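Local atomic coordinates of family 88 glycosyl hydrolase (Bacteroides thetaiotaomicron, PDB entry 5NOA), a protein that probably removes terminal unsaturated uronic acid sugars from lyase-cleaved plant polysaccharides, as family 88 glycoside hydrolases do. Residues I119-Y124 / M166-K171; I37-G42 / V327-D332; A201-R206 / K262-C267. All coordinates share one frame; numbering follows the deposited sequence.

Interaction 1 (I119-Y124 / M166-K171)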
loop_
_atom_site.group_PDB
_atom_site.type_symbol
_atom_site.label_atom_id
_atom_site.label_comp_id
_atom_site.label_asym_id
_atom_site.label_seq_id
_atom_site.Cartn_x
_atom_site.Cartn_y
_atom_site.Cartn_z
ATOM N N ILE A 119 1.343 -7.423 7.539
ATOM C CA ILE A 119 0.922 -7.321 6.154
ATOM C C ILE A 119 1.000 -8.655 5.445
ATOM O O ILE A 119 0.198 -8.919 4.534
ATOM C CB ILE A 119 1.661 -6.196 5.403
ATOM C CG1 ILE A 119 1.442 -6.295 3.869
ATOM C CG2 ILE A 119 3.139 -6.145 5.733
ATOM C CD1 ILE A 119 1.928 -5.089 3.071
ATOM N N CYS A 120 1.920 -9.535 5.837
ATOM C CA CYS A 120 1.938 -10.884 5.255
ATOM C C CYS A 120 0.573 -11.587 5.347
ATOM O O CYS A 120 0.239 -12.378 4.483
ATOM C CB CYS A 120 3.042 -11.713 5.910
ATOM S SG CYS A 120 2.883 -11.977 7.677
ATOM N N PHE A 121 -0.187 -11.301 6.404
ATOM C CA PHE A 121 -1.491 -11.906 6.571
ATOM C C PHE A 121 -2.436 -11.585 5.429
ATOM O O PHE A 121 -3.363 -12.365 5.182
ATOM C CB PHE A 121 -2.141 -11.476 7.902
ATOM C CG PHE A 121 -1.342 -11.748 9.171
ATOM C CD1 PHE A 121 -0.356 -12.714 9.234
ATOM C CD2 PHE A 121 -1.666 -11.055 10.349
ATOM C CE1 PHE A 121 0.315 -12.966 10.434
ATOM C CE2 PHE A 121 -1.021 -11.305 11.523
ATOM C CZ PHE A 121 -0.024 -12.260 11.575
ATOM N N GLN A 122 -2.236 -10.442 4.750
ATOM C CA GLN A 122 -3.070 -10.142 3.582
ATOM C C GLN A 122 -2.938 -11.221 2.517
ATOM O O GLN A 122 -3.924 -11.670 1.913
ATOM C CB GLN A 122 -2.716 -8.799 2.968
ATOM C CG GLN A 122 -2.915 -7.623 3.904
ATOM C CD GLN A 122 -2.697 -6.286 3.223
ATOM O OE1 GLN A 122 -3.035 -6.127 2.033
ATOM N NE2 GLN A 122 -2.190 -5.299 3.958
ATOM N N THR A 123 -1.694 -11.599 2.250
ATOM C CA THR A 123 -1.418 -12.639 1.257
ATOM C C THR A 123 -1.858 -14.008 1.748
ATOM O O THR A 123 -2.436 -14.782 0.985
ATOM C CB THR A 123 0.053 -12.584 0.830
ATOM O OG1 THR A 123 0.273 -11.333 0.145
ATOM C CG2 THR A 123 0.402 -13.694 -0.111
ATOM N N TYR A 124 -1.646 -14.286 3.035
ATOM C CA TYR A 124 -2.091 -15.571 3.545
ATOM C C TYR A 124 -3.603 -15.719 3.403
ATOM O O TYR A 124 -4.088 -16.795 3.025
ATOM C CB TYR A 124 -1.655 -15.784 4.970
ATOM C CG TYR A 124 -0.177 -15.684 5.235
ATOM C CD1 TYR A 124 0.776 -15.803 4.228
ATOM C CD2 TYR A 124 0.282 -15.415 6.506
ATOM C CE1 TYR A 124 2.123 -15.656 4.496
ATOM C CE2 TYR A 124 1.623 -15.289 6.785
ATOM C CZ TYR A 124 2.561 -15.427 5.786
ATOM O OH TYR A 124 3.910 -15.289 5.992
ATOM N N MET A 166 -4.884 -2.350 7.756
ATOM C CA MET A 166 -6.323 -2.183 7.532
ATOM C C MET A 166 -6.901 -3.289 6.683
ATOM O O MET A 166 -7.950 -3.809 7.029
ATOM C CB MET A 166 -6.672 -0.832 6.940
ATOM C CG MET A 166 -6.403 0.347 7.847
ATOM S SD MET A 166 -7.118 1.898 7.295
ATOM C CE MET A 166 -6.452 2.031 5.652
ATOM N N PRO A 167 -6.252 -3.677 5.569
ATOM C CA PRO A 167 -6.831 -4.753 4.745
ATOM C C PRO A 167 -6.786 -6.124 5.390
ATOM O O PRO A 167 -7.569 -7.005 5.009
ATOM C CB PRO A 167 -6.018 -4.699 3.442
ATOM C CG PRO A 167 -5.360 -3.330 3.483
ATOM C CD PRO A 167 -5.060 -3.112 4.927
ATOM N N VAL A 168 -5.938 -6.325 6.395
ATOM C CA VAL A 168 -5.995 -7.546 7.191
ATOM C C VAL A 168 -7.335 -7.645 7.893
ATOM O O VAL A 168 -7.950 -8.704 7.958
ATOM C CB VAL A 168 -4.853 -7.601 8.228
ATOM C CG1 VAL A 168 -5.003 -8.818 9.161
ATOM C CG2 VAL A 168 -3.499 -7.685 7.545
ATOM N N MET A 169 -7.790 -6.513 8.412
ATOM C CA MET A 169 -9.048 -6.487 9.171
ATOM C C MET A 169 -10.229 -6.839 8.296
ATOM O O MET A 169 -11.091 -7.641 8.666
ATOM C CB MET A 169 -9.251 -5.134 9.840
ATOM C CG MET A 169 -8.069 -4.631 10.672
ATOM S SD MET A 169 -7.535 -5.715 12.000
ATOM C CE MET A 169 -8.626 -5.166 13.309
ATOM N N THR A 170 -10.271 -6.250 7.099
ATOM C CA THR A 170 -11.382 -6.519 6.193
ATOM C C THR A 170 -11.298 -7.943 5.629
ATOM O O THR A 170 -12.334 -8.610 5.480
ATOM C CB THR A 170 -11.459 -5.467 5.084
ATOM O OG1 THR A 170 -10.183 -5.283 4.491
ATOM C CG2 THR A 170 -11.920 -4.125 5.598
ATOM N N LYS A 171 -10.108 -8.429 5.268
ATOM C CA LYS A 171 -9.975 -9.788 4.714
ATOM C C LYS A 171 -10.367 -10.806 5.766
ATOM O O LYS A 171 -11.077 -11.772 5.470
ATOM C CB LYS A 171 -8.581 -10.006 4.186
ATOM C CG LYS A 171 -8.297 -9.227 2.916
ATOM C CD LYS A 171 -6.829 -9.360 2.513
ATOM C CE LYS A 171 -6.460 -8.465 1.362
ATOM N NZ LYS A 171 -7.016 -8.937 0.076
#
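Gln122 lays its carboxamide across the ring of Pro167, OE1 standing 3.6 Å from Pro167 CB while NE2 lies 3.7 Å from Pro167 CD, so the amide spans the CB-CG-CD side of the proline. The chain gets there fully stretched beyond CG (chi2 -174°), and on the way Gln122 CG rests 3.7 Å from Val168 CG2, the two side chains meeting nearly at right angles. The same Val168 CG2 is 4.0 Å from Phe121 CB, and CG1, the other branch, comes up to the edge of the phenyl ring near its plane. Lys171 approaches from the next turn: its CD lies 3.8 Å from Gln122 O, and CE passes 4.1 Å from Gln122 CB before the bend at chi4 carries NZ off to a salt bridge with Asp126.

Pro167 kinks its helix, since neither its nitrogen nor that of Val168 bonds to the preceding turn. Gln122 NE2 makes up part of the loss by donating to the carbonyls of Tyr163 and Met164. The short segments run roughly parallel, at 30° with 8.7 Å between axes, as fits two helices of one ring in an alpha/alpha barrel. Lys238 of helix 226-242 touches both Gln122 and Pro167, Thr63 of helix 56-72 reaches Gln122, and Met144 of helix 135-149 packs on Phe121 and Val168.

Interaction 2 (I37-G42 / V327-D332)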
loop_
_atom_site.group_PDB
_atom_site.type_symbol
_atom_site.label_atom_id
_atom_site.label_comp_id
_atom_site.label_asym_id
_atom_site.label_seq_id
_atom_site.Cartn_x
_atom_site.Cartn_y
_atom_site.Cartn_z
ATOM N N ILE A 37 2.804 -5.496 -17.228
ATOM C CA ILE A 37 2.684 -6.244 -15.981
ATOM C C ILE A 37 3.507 -7.537 -16.013
ATOM O O ILE A 37 4.257 -7.812 -15.088
ATOM C CB ILE A 37 1.201 -6.554 -15.671
ATOM C CG1 ILE A 37 0.490 -5.268 -15.255
ATOM C CG2 ILE A 37 1.026 -7.601 -14.580
ATOM C CD1 ILE A 37 -1.025 -5.322 -15.328
ATOM N N HIS A 38 3.400 -8.298 -17.105
ATOM C CA HIS A 38 4.165 -9.524 -17.197
ATOM C C HIS A 38 5.676 -9.266 -17.291
ATOM O O HIS A 38 6.485 -9.993 -16.713
ATOM C CB HIS A 38 3.671 -10.373 -18.361
ATOM C CG HIS A 38 2.306 -10.905 -18.134
ATOM N ND1 HIS A 38 1.961 -11.542 -16.956
ATOM C CD2 HIS A 38 1.210 -10.933 -18.921
ATOM C CE1 HIS A 38 0.689 -11.913 -17.034
ATOM N NE2 HIS A 38 0.220 -11.575 -18.222
ATOM N N LYS A 39 6.069 -8.203 -17.990
ATOM C CA LYS A 39 7.488 -7.863 -18.096
ATOM C C LYS A 39 8.068 -7.509 -16.710
ATOM O O LYS A 39 9.129 -7.959 -16.332
ATOM C CB LYS A 39 7.668 -6.711 -19.073
ATOM C CG LYS A 39 9.105 -6.355 -19.395
ATOM C CD LYS A 39 9.176 -5.207 -20.403
ATOM C CE LYS A 39 8.442 -3.929 -19.943
ATOM N NZ LYS A 39 9.081 -2.621 -20.305
ATOM N N VAL A 40 7.337 -6.704 -15.967
ATOM C CA VAL A 40 7.744 -6.240 -14.656
ATOM C C VAL A 40 7.776 -7.384 -13.646
ATOM O O VAL A 40 8.734 -7.544 -12.886
ATOM C CB VAL A 40 6.804 -5.102 -14.196
ATOM C CG1 VAL A 40 6.965 -4.761 -12.737
ATOM C CG2 VAL A 40 7.060 -3.869 -15.061
ATOM N N ASN A 41 6.682 -8.124 -13.572
ATOM C CA ASN A 41 6.591 -9.178 -12.585
ATOM C C ASN A 41 7.537 -10.312 -12.917
ATOM O O ASN A 41 8.167 -10.904 -12.038
ATOM C CB ASN A 41 5.157 -9.629 -12.402
ATOM C CG ASN A 41 4.854 -10.122 -11.007
ATOM O OD1 ASN A 41 5.569 -9.759 -10.084
ATOM N ND2 ASN A 41 3.808 -10.908 -10.830
ATOM N N GLY A 42 7.678 -10.607 -14.205
ATOM C CA GLY A 42 8.655 -11.592 -14.648
ATOM C C GLY A 42 10.077 -11.200 -14.306
ATOM O O GLY A 42 10.877 -12.052 -13.852
ATOM N N VAL A 327 9.024 6.956 -17.588
ATOM C CA VAL A 327 10.203 7.372 -16.844
ATOM C C VAL A 327 10.588 6.304 -15.819
ATOM O O VAL A 327 11.763 5.873 -15.785
ATOM C CB VAL A 327 9.991 8.742 -16.173
ATOM C CG1 VAL A 327 11.194 9.130 -15.363
ATOM C CG2 VAL A 327 9.658 9.794 -17.223
ATOM N N ALA A 328 9.644 5.860 -14.999
ATOM C CA ALA A 328 9.972 4.863 -13.977
ATOM C C ALA A 328 10.311 3.492 -14.588
ATOM O O ALA A 328 11.273 2.843 -14.189
ATOM C CB ALA A 328 8.853 4.726 -12.978
ATOM N N LEU A 329 9.495 3.035 -15.526
ATOM C CA LEU A 329 9.660 1.726 -16.129
ATOM C C LEU A 329 10.833 1.688 -17.078
ATOM O O LEU A 329 10.973 2.534 -17.925
ATOM C CB LEU A 329 8.402 1.390 -16.906
ATOM C CG LEU A 329 8.380 0.088 -17.720
ATOM C CD1 LEU A 329 8.474 -1.128 -16.809
ATOM C CD2 LEU A 329 7.100 0.064 -18.530
ATOM N N GLN A 330 11.670 0.675 -16.930
ATOM C CA GLN A 330 12.800 0.425 -17.837
ATOM C C GLN A 330 12.421 -0.699 -18.767
ATOM O O GLN A 330 11.543 -1.518 -18.439
ATOM C CB GLN A 330 14.053 0.070 -17.035
ATOM C CG GLN A 330 14.329 1.159 -15.977
ATOM C CD GLN A 330 15.681 1.169 -15.353
ATOM O OE1 GLN A 330 16.502 0.319 -15.644
ATOM N NE2 GLN A 330 15.934 2.170 -14.474
ATOM N N PRO A 331 13.039 -0.763 -19.943
ATOM C CA PRO A 331 12.575 -1.705 -20.958
ATOM C C PRO A 331 12.771 -3.168 -20.656
ATOM O O PRO A 331 12.156 -3.992 -21.305
ATOM C CB PRO A 331 13.311 -1.244 -22.224
ATOM C CG PRO A 331 14.431 -0.404 -21.756
ATOM C CD PRO A 331 13.980 0.221 -20.500
ATOM N N ASP A 332 13.572 -3.503 -19.661
ATOM C CA ASP A 332 13.654 -4.899 -19.236
ATOM C C ASP A 332 12.664 -5.275 -18.139
ATOM O O ASP A 332 12.630 -6.407 -17.710
ATOM C CB ASP A 332 15.060 -5.273 -18.800
ATOM C CG ASP A 332 15.600 -4.403 -17.694
ATOM O OD1 ASP A 332 14.894 -3.455 -17.231
ATOM O OD2 ASP A 332 16.755 -4.640 -17.290
#
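Lys39 reaches from helix 29-47 to the loop that follows helix 310-328, joining early and late helices of what the family identifies as a six-hairpin, (alpha/alpha)6 barrel. Its NZ donates to Gln330 O at 3.3 Å. The approach is bent, 127° at the oxygen, with the donor tilted 34° from the carbonyl plane. Behind the ammonium the aliphatic chain runs past the next two carbonyls in turn: CD lies 3.3 Å from Pro331 O, and CG 3.9 Å from Asp332 O. With CG trans to the backbone nitrogen, the lysine chain bends at chi3 and again at chi4 (143°, off a staggered value), which sets NZ against Leu329, whose CD2 is 3.8 Å away. The apolar half of the contact is a close one, Val40 CG2 against Leu329 CD1 at 3.5 Å.

Putting an alanine in place of Lys39 takes away the ammonium and the methylenes, and would probably leave Gln330 O without this donor and the loop less closely held to the helix.

Further out, Ile335 backs both Val40 and Leu329, and Ile36 adds a second contact to the leucine. The loop is also tied by Gln330 NE2 bonding to Asn354 OD1, and by backbone pairing of Ala328 with Gly336. On the far side of helix 29-47, Asn41 bonds to Tyr61 and Asn65, while Ile37 packs on helices 56-72 and 358-377. The carboxylate of Asp332 is not part of the lysine's grip: OD1 lies 6.6 Å from Lys39 NZ and accepts a hydrogen bond from Lys334 N.

Interaction 3 (A201-R206 / K262-C267)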
loop_
_atom_site.group_PDB
_atom_site.type_symbol
_atom_site.label_atom_id
_atom_site.label_comp_id
_atom_site.label_asym_id
_atom_site.label_seq_id
_atom_site.Cartn_x
_atom_site.Cartn_y
_atom_site.Cartn_z
ATOM N N ALA A 201 -4.759 20.585 5.637
ATOM C CA ALA A 201 -4.103 20.175 4.400
ATOM C C ALA A 201 -4.776 18.999 3.721
ATOM O O ALA A 201 -4.585 18.765 2.538
ATOM C CB ALA A 201 -2.679 19.822 4.674
ATOM N N GLY A 202 -5.485 18.194 4.502
ATOM C CA GLY A 202 -6.092 16.985 3.962
ATOM C C GLY A 202 -5.120 15.863 3.654
ATOM O O GLY A 202 -5.398 15.031 2.817
ATOM N N LEU A 203 -3.983 15.813 4.364
ATOM C CA LEU A 203 -2.951 14.799 4.148
ATOM C C LEU A 203 -2.497 14.279 5.505
ATOM O O LEU A 203 -2.740 14.898 6.541
ATOM C CB LEU A 203 -1.759 15.442 3.410
ATOM C CG LEU A 203 -1.992 15.881 1.965
ATOM C CD1 LEU A 203 -0.776 16.591 1.435
ATOM C CD2 LEU A 203 -2.371 14.750 1.050
ATOM N N TYR A 204 -1.864 13.105 5.470
ATOM C CA TYR A 204 -1.308 12.476 6.647
ATOM C C TYR A 204 0.185 12.738 6.779
ATOM O O TYR A 204 0.968 12.489 5.859
ATOM C CB TYR A 204 -1.484 10.952 6.572
ATOM C CG TYR A 204 -2.891 10.478 6.849
ATOM C CD1 TYR A 204 -3.840 10.493 5.827
ATOM C CD2 TYR A 204 -3.305 10.053 8.079
ATOM C CE1 TYR A 204 -5.136 10.104 6.024
ATOM C CE2 TYR A 204 -4.622 9.629 8.292
ATOM C CZ TYR A 204 -5.517 9.701 7.270
ATOM O OH TYR A 204 -6.815 9.304 7.455
ATOM N N TYR A 205 0.582 13.133 7.973
ATOM C CA TYR A 205 1.984 13.099 8.339
ATOM C C TYR A 205 2.447 11.651 8.446
ATOM O O TYR A 205 1.676 10.765 8.779
ATOM C CB TYR A 205 2.196 13.838 9.665
ATOM C CG TYR A 205 1.911 15.343 9.563
ATOM C CD1 TYR A 205 2.765 16.190 8.863
ATOM C CD2 TYR A 205 0.794 15.902 10.145
ATOM C CE1 TYR A 205 2.509 17.550 8.773
ATOM C CE2 TYR A 205 0.504 17.250 10.035
ATOM C CZ TYR A 205 1.372 18.074 9.363
ATOM O OH TYR A 205 1.092 19.420 9.239
ATOM N N ARG A 206 3.733 11.453 8.262
ATOM C CA ARG A 206 4.235 10.096 8.306
ATOM C C ARG A 206 4.131 9.437 9.697
ATOM O O ARG A 206 4.039 8.210 9.794
ATOM C CB ARG A 206 5.622 9.991 7.733
ATOM C CG ARG A 206 6.684 10.589 8.589
ATOM C CD ARG A 206 7.905 10.911 7.770
ATOM N NE ARG A 206 8.653 9.765 7.346
ATOM C CZ ARG A 206 9.746 9.795 6.551
ATOM N NH1 ARG A 206 10.299 10.929 6.004
ATOM N NH2 ARG A 206 10.330 8.647 6.245
ATOM N N LYS A 262 -8.493 14.253 -2.827
ATOM C CA LYS A 262 -8.523 15.607 -3.363
ATOM C C LYS A 262 -7.235 16.338 -3.119
ATOM O O LYS A 262 -6.689 17.004 -4.016
ATOM C CB LYS A 262 -9.728 16.359 -2.764
ATOM C CG LYS A 262 -10.061 17.691 -3.402
ATOM C CD LYS A 262 -11.363 18.290 -2.823
ATOM C CE LYS A 262 -11.586 19.739 -3.222
ATOM N NZ LYS A 262 -11.703 19.957 -4.675
ATOM N N SER A 263 -6.718 16.181 -1.909
ATOM C CA SER A 263 -5.451 16.848 -1.568
ATOM C C SER A 263 -4.256 16.230 -2.294
ATOM O O SER A 263 -3.338 16.931 -2.710
ATOM C CB SER A 263 -5.237 16.800 -0.072
ATOM O OG SER A 263 -6.180 17.613 0.569
ATOM N N VAL A 264 -4.284 14.923 -2.469
ATOM C CA VAL A 264 -3.273 14.233 -3.270
ATOM C C VAL A 264 -3.276 14.760 -4.692
ATOM O O VAL A 264 -2.237 15.149 -5.237
ATOM C CB VAL A 264 -3.483 12.706 -3.230
ATOM C CG1 VAL A 264 -2.659 11.991 -4.307
ATOM C CG2 VAL A 264 -3.117 12.156 -1.871
ATOM N N ALA A 265 -4.446 14.789 -5.331
ATOM C CA ALA A 265 -4.499 15.253 -6.668
ATOM C C ALA A 265 -4.002 16.696 -6.826
ATOM O O ALA A 265 -3.318 17.006 -7.797
ATOM C CB ALA A 265 -5.925 15.125 -7.203
ATOM N N ALA A 266 -4.306 17.535 -5.845
ATOM C CA ALA A 266 -3.966 18.933 -5.936
ATOM C C ALA A 266 -2.502 19.228 -5.903
ATOM O O ALA A 266 -2.086 20.266 -6.354
ATOM C CB ALA A 266 -4.629 19.704 -4.801
ATOM N N CYS A 267 -1.692 18.328 -5.360
ATOM C CA CYS A 267 -0.252 18.581 -5.256
ATOM C C CYS A 267 0.608 17.700 -6.162
ATOM O O CYS A 267 1.826 17.670 -6.048
ATOM C CB CYS A 267 0.247 18.455 -3.818
ATOM S SG CYS A 267 0.128 16.806 -3.113
#
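Ser263, in the last turn of helix 250-266, ties that helix by a side-chain-to-backbone bond to Ala201, in the turn of the small hairpin formed by strands 197-198 and 203-204. The serine OG donates to Ala201 O at 2.8 Å, with 132° at the oxygen and a tilt of 22° from the carbonyl plane. It lies beside its own backbone N (chi1 -69°), which points the hydroxyl at that carbonyl. Ser263 CB is pressed against the same turn, 3.4 Å from Gly202 O. The fit depends on Gly202: its positive phi suits glycine, and a beta carbon there would run into Ser263 OG.

One residue on, Leu203 turns the contact apolar. Its CD2 lies 3.7 Å from Ser263 CB and 4.0 Å from Val264 CG2, leucine and valine meeting at about a right angle. Leu260 and Phe224 also touch the leucine. From within the hairpin Asp198 OD1 accepts from Ala201 N, and on the helix side Val264 O is taken by Trp274 NE1.

Chemically the contact sets one short, directional bond to a turn carbonyl beside a small apolar patch of Leu203 and Val264, consistent with both holding the turn against the helix.

In the fold
The three contacts are spread widely round the helical barrel and none touches another. The centres of interactions 1 and 2 are about 26 Å apart, those of interactions 1 and 3 about 25 Å, and those of interactions 2 and 3 about 28 Å. The closest approach is between interactions 1 and 3, about 7 Å at nearest atoms, although they lie on opposite sides of the chain's centre. In sequence, interaction 2 closes a loop of 284 residues that encloses the other two, which follow one another in series. Interaction 1 lies nearest the chain's centre, about 11 Å from it. All three fall within the family 88 range, and no ligand or active-site residue is identified here to which they could be related.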